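Local coordinates for protein thymine dioxygenase (Neurospora crassa, PDB 5C3Q) that binds thymine and 2-oxoglutarate beside its metal ion and probably hydroxylates thymine as an iron- and 2-oxoglutarate-dependent dioxygenase, at residues Gly220-Gly231 and Pro286-Pro297. Sequence-based numbering, arbitrary orientation.
Sequences GSITLLFQDSRG and PPRYSIAYFCNP. With TDR (thymine), chain G; AKG (2-oxoglutaric acid), chain F.
Strands 222-227 and 288-295 pair antiparallel, Leu224 with Tyr293 and Phe226 with Ile291 forming hydrogen-bonded pairs, while Ser221 and Ile222 both face Cys295 in a classic beta bulge. Beyond the strand end, Asp228 continues the pairing with its side chain: OD2 accepts from Tyr289 N (2.8 Å), met from above the carboxylate plane, while OD1 closes an Asx turn with Arg230 N. Arg230 lays one guanidinium face over Pro286 CB and donates from NE to Pro287 O (3.1 Å).

On the face carrying Thr223, Leu225 and Gln227, the strands hold the ligands. The Arg288 chain runs extended from CG to NE, with CG anti to the backbone N (chi1 173°), and delivers NH1 to AKG O4 (2.9 Å) and NH2 to AKG O3 (2.8 Å). Gln227 OE1 receives NH2 in the guanidinium plane (3.0 Å); this bond, with the two to AKG, helps fix the guanidinium's rotation. A leucine in place of Arg288 would probably cost this carboxylate its two-pronged charged partner, leaving Ser290 OG (2.7 Å to AKG O4) to hold it. Thymine lies over one face of the Phe294 ring, whose edge meets Thr223 OG1, itself hydrogen-bonded to Asp218, a nickel ligand. This is the co-substrate pocket of the double-stranded beta-helix fold of 2-oxoglutarate oxygenases.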
# COMPACT_ATOMS: atom_id res chain seq x y z
N GLY A 220 1.91 -6.85 4.20
CA GLY A 220 2.94 -6.53 5.20
C GLY A 220 2.44 -5.96 6.51
O GLY A 220 1.39 -6.35 7.02
N SER A 221 3.22 -5.04 7.08
CA SER A 221 2.88 -4.40 8.35
C SER A 221 1.88 -3.28 8.10
O SER A 221 0.73 -3.34 8.56
CB SER A 221 4.13 -3.87 9.06
OG SER A 221 4.92 -3.08 8.18
N ILE A 222 2.32 -2.25 7.38
CA ILE A 222 1.44 -1.18 6.91
C ILE A 222 1.77 -0.79 5.47
O ILE A 222 2.84 -1.12 4.93
CB ILE A 222 1.49 0.09 7.81
CG1 ILE A 222 2.86 0.78 7.72
CG2 ILE A 222 1.15 -0.24 9.26
CD1 ILE A 222 2.93 2.10 8.48
N THR A 223 0.84 -0.08 4.84
CA THR A 223 1.07 0.50 3.54
C THR A 223 0.81 1.99 3.64
O THR A 223 -0.18 2.41 4.24
CB THR A 223 0.15 -0.11 2.46
OG1 THR A 223 0.39 -1.52 2.38
CG2 THR A 223 0.40 0.52 1.09
N LEU A 224 1.73 2.78 3.08
CA LEU A 224 1.56 4.22 2.99
C LEU A 224 1.12 4.48 1.56
O LEU A 224 1.91 4.28 0.63
CB LEU A 224 2.87 4.94 3.30
CG LEU A 224 3.56 4.53 4.60
CD1 LEU A 224 4.94 5.16 4.70
CD2 LEU A 224 2.71 4.91 5.80
N LEU A 225 -0.13 4.90 1.39
CA LEU A 225 -0.69 5.13 0.07
C LEU A 225 -0.88 6.62 -0.20
O LEU A 225 -1.69 7.28 0.45
CB LEU A 225 -2.03 4.40 -0.10
CG LEU A 225 -2.62 4.57 -1.51
CD1 LEU A 225 -1.89 3.69 -2.51
CD2 LEU A 225 -4.10 4.26 -1.51
N PHE A 226 -0.11 7.13 -1.15
CA PHE A 226 -0.21 8.50 -1.60
C PHE A 226 -1.02 8.49 -2.89
O PHE A 226 -0.60 7.87 -3.88
CB PHE A 226 1.19 9.08 -1.85
CG PHE A 226 2.12 8.98 -0.67
CD1 PHE A 226 2.86 7.83 -0.44
CD2 PHE A 226 2.27 10.05 0.20
CE1 PHE A 226 3.72 7.74 0.64
CE2 PHE A 226 3.12 9.96 1.29
CZ PHE A 226 3.85 8.81 1.51
N GLN A 227 -2.18 9.14 -2.89
CA GLN A 227 -3.02 9.19 -4.09
C GLN A 227 -3.20 10.63 -4.56
O GLN A 227 -3.17 11.57 -3.75
CB GLN A 227 -4.38 8.51 -3.86
CG GLN A 227 -5.29 9.18 -2.83
CD GLN A 227 -6.64 8.48 -2.69
OE1 GLN A 227 -7.09 7.80 -3.61
NE2 GLN A 227 -7.29 8.65 -1.55
N ASP A 228 -3.36 10.81 -5.87
CA ASP A 228 -3.72 12.10 -6.44
C ASP A 228 -5.21 12.35 -6.21
O ASP A 228 -5.83 11.66 -5.40
CB ASP A 228 -3.32 12.19 -7.94
CG ASP A 228 -4.07 11.20 -8.83
OD1 ASP A 228 -5.07 10.59 -8.40
OD2 ASP A 228 -3.63 11.04 -10.00
N SER A 229 -5.79 13.33 -6.90
CA SER A 229 -7.16 13.76 -6.63
C SER A 229 -8.23 13.10 -7.52
O SER A 229 -9.39 13.50 -7.48
CB SER A 229 -7.25 15.28 -6.79
OG SER A 229 -6.97 15.66 -8.13
N ARG A 230 -7.84 12.09 -8.31
CA ARG A 230 -8.77 11.46 -9.27
C ARG A 230 -9.88 10.66 -8.61
O ARG A 230 -11.02 10.67 -9.08
CB ARG A 230 -8.03 10.54 -10.24
CG ARG A 230 -6.97 11.21 -11.09
CD ARG A 230 -7.53 12.37 -11.89
NE ARG A 230 -6.54 12.91 -12.81
CZ ARG A 230 -6.64 14.08 -13.43
NH1 ARG A 230 -7.69 14.87 -13.23
NH2 ARG A 230 -5.68 14.47 -14.26
N GLY A 231 -9.55 9.94 -7.54
CA GLY A 231 -10.50 9.05 -6.88
C GLY A 231 -10.52 7.67 -7.51
O GLY A 231 -9.85 7.42 -8.52
N PRO A 286 -9.28 10.64 -16.79
CA PRO A 286 -7.87 10.98 -17.00
C PRO A 286 -6.92 9.99 -16.32
O PRO A 286 -7.37 9.13 -15.57
CB PRO A 286 -7.74 12.38 -16.38
CG PRO A 286 -9.12 12.84 -16.08
CD PRO A 286 -9.97 11.62 -15.94
N PRO A 287 -5.61 10.12 -16.59
CA PRO A 287 -4.65 9.24 -15.91
C PRO A 287 -4.70 9.41 -14.39
O PRO A 287 -4.84 10.53 -13.90
CB PRO A 287 -3.30 9.71 -16.45
CG PRO A 287 -3.61 10.41 -17.73
CD PRO A 287 -4.93 11.05 -17.50
N ARG A 288 -4.60 8.30 -13.66
CA ARG A 288 -4.50 8.33 -12.20
C ARG A 288 -3.11 7.86 -11.77
O ARG A 288 -2.62 6.83 -12.23
CB ARG A 288 -5.59 7.47 -11.55
CG ARG A 288 -5.46 7.31 -10.04
CD ARG A 288 -6.72 6.70 -9.43
NE ARG A 288 -6.69 6.73 -7.97
CZ ARG A 288 -6.07 5.85 -7.18
NH1 ARG A 288 -5.39 4.83 -7.70
NH2 ARG A 288 -6.12 6.00 -5.86
N TYR A 289 -2.49 8.63 -10.87
CA TYR A 289 -1.21 8.26 -10.29
C TYR A 289 -1.38 8.03 -8.80
O TYR A 289 -2.03 8.81 -8.11
CB TYR A 289 -0.18 9.36 -10.50
CG TYR A 289 0.18 9.56 -11.94
CD1 TYR A 289 1.17 8.79 -12.54
CD2 TYR A 289 -0.48 10.51 -12.71
CE1 TYR A 289 1.50 8.96 -13.87
CE2 TYR A 289 -0.16 10.70 -14.04
CZ TYR A 289 0.83 9.92 -14.62
OH TYR A 289 1.15 10.09 -15.94
N SER A 290 -0.78 6.95 -8.33
CA SER A 290 -0.64 6.73 -6.90
C SER A 290 0.71 6.10 -6.62
O SER A 290 1.40 5.61 -7.53
CB SER A 290 -1.78 5.85 -6.36
OG SER A 290 -1.73 4.55 -6.90
N ILE A 291 1.10 6.14 -5.35
CA ILE A 291 2.32 5.51 -4.89
C ILE A 291 1.97 4.72 -3.64
O ILE A 291 1.50 5.28 -2.64
CB ILE A 291 3.41 6.56 -4.57
CG1 ILE A 291 3.68 7.43 -5.81
CG2 ILE A 291 4.68 5.87 -4.10
CD1 ILE A 291 4.67 8.55 -5.58
N ALA A 292 2.18 3.41 -3.71
CA ALA A 292 2.01 2.53 -2.56
C ALA A 292 3.38 2.15 -2.02
O ALA A 292 4.18 1.50 -2.70
CB ALA A 292 1.24 1.28 -2.95
N TYR A 293 3.66 2.58 -0.79
CA TYR A 293 4.87 2.17 -0.11
C TYR A 293 4.53 1.04 0.87
O TYR A 293 3.98 1.27 1.96
CB TYR A 293 5.51 3.36 0.60
CG TYR A 293 6.88 3.07 1.18
CD1 TYR A 293 8.02 3.20 0.41
CD2 TYR A 293 7.02 2.68 2.51
CE1 TYR A 293 9.28 2.94 0.94
CE2 TYR A 293 8.27 2.43 3.05
CZ TYR A 293 9.39 2.56 2.26
OH TYR A 293 10.64 2.30 2.79
N PHE A 294 4.84 -0.19 0.46
CA PHE A 294 4.56 -1.37 1.27
C PHE A 294 5.62 -1.51 2.34
O PHE A 294 6.81 -1.70 2.03
CB PHE A 294 4.55 -2.64 0.40
CG PHE A 294 3.53 -2.62 -0.69
CD1 PHE A 294 2.18 -2.51 -0.39
CD2 PHE A 294 3.90 -2.74 -2.02
CE1 PHE A 294 1.22 -2.51 -1.39
CE2 PHE A 294 2.95 -2.74 -3.02
CZ PHE A 294 1.61 -2.63 -2.71
N CYS A 295 5.21 -1.38 3.60
CA CYS A 295 6.11 -1.58 4.72
C CYS A 295 6.02 -3.02 5.22
O CYS A 295 4.92 -3.59 5.31
CB CYS A 295 5.79 -0.62 5.85
SG CYS A 295 5.74 1.11 5.36
N ASN A 296 7.18 -3.59 5.54
CA ASN A 296 7.27 -4.96 6.03
C ASN A 296 8.15 -5.03 7.27
O ASN A 296 9.05 -4.21 7.44
CB ASN A 296 7.88 -5.85 4.95
CG ASN A 296 7.02 -5.94 3.70
OD1 ASN A 296 5.85 -6.31 3.77
ND2 ASN A 296 7.60 -5.62 2.55
N PRO A 297 7.90 -6.03 8.13
CA PRO A 297 8.92 -6.33 9.13
C PRO A 297 10.20 -6.75 8.43
O PRO A 297 10.16 -7.11 7.25
CB PRO A 297 8.33 -7.51 9.91
CG PRO A 297 6.89 -7.56 9.55
CD PRO A 297 6.77 -6.97 8.19
N1 TDR G . 3.21 -6.32 -3.39
C2 TDR G . 3.87 -6.24 -2.11
O2 TDR G . 5.08 -6.32 -2.05
N3 TDR G . 3.09 -6.06 -0.91
C4 TDR G . 1.66 -5.96 -0.97
O4 TDR G . 1.04 -5.81 0.06
C5 TDR G . 0.98 -6.04 -2.27
CM5 TDR G . -0.51 -5.95 -2.41
C6 TDR G . 1.79 -6.23 -3.49
C1 AKG F . -1.93 -1.52 -4.09
O1 AKG F . -1.82 -2.49 -3.29
O2 AKG F . -1.08 -1.30 -4.97
C2 AKG F . -3.09 -0.62 -3.98
O5 AKG F . -4.02 -0.91 -3.23
C3 AKG F . -3.13 0.65 -4.81
C4 AKG F . -4.34 1.51 -4.43
C5 AKG F . -4.35 2.82 -5.18
O3 AKG F . -4.95 3.78 -4.66
O4 AKG F . -3.77 2.91 -6.28
O HOH W 1 2.46 -3.85 3.36
O HOH W 2 -7.03 9.30 -6.48
O HOH W 3 -3.32 12.80 -13.98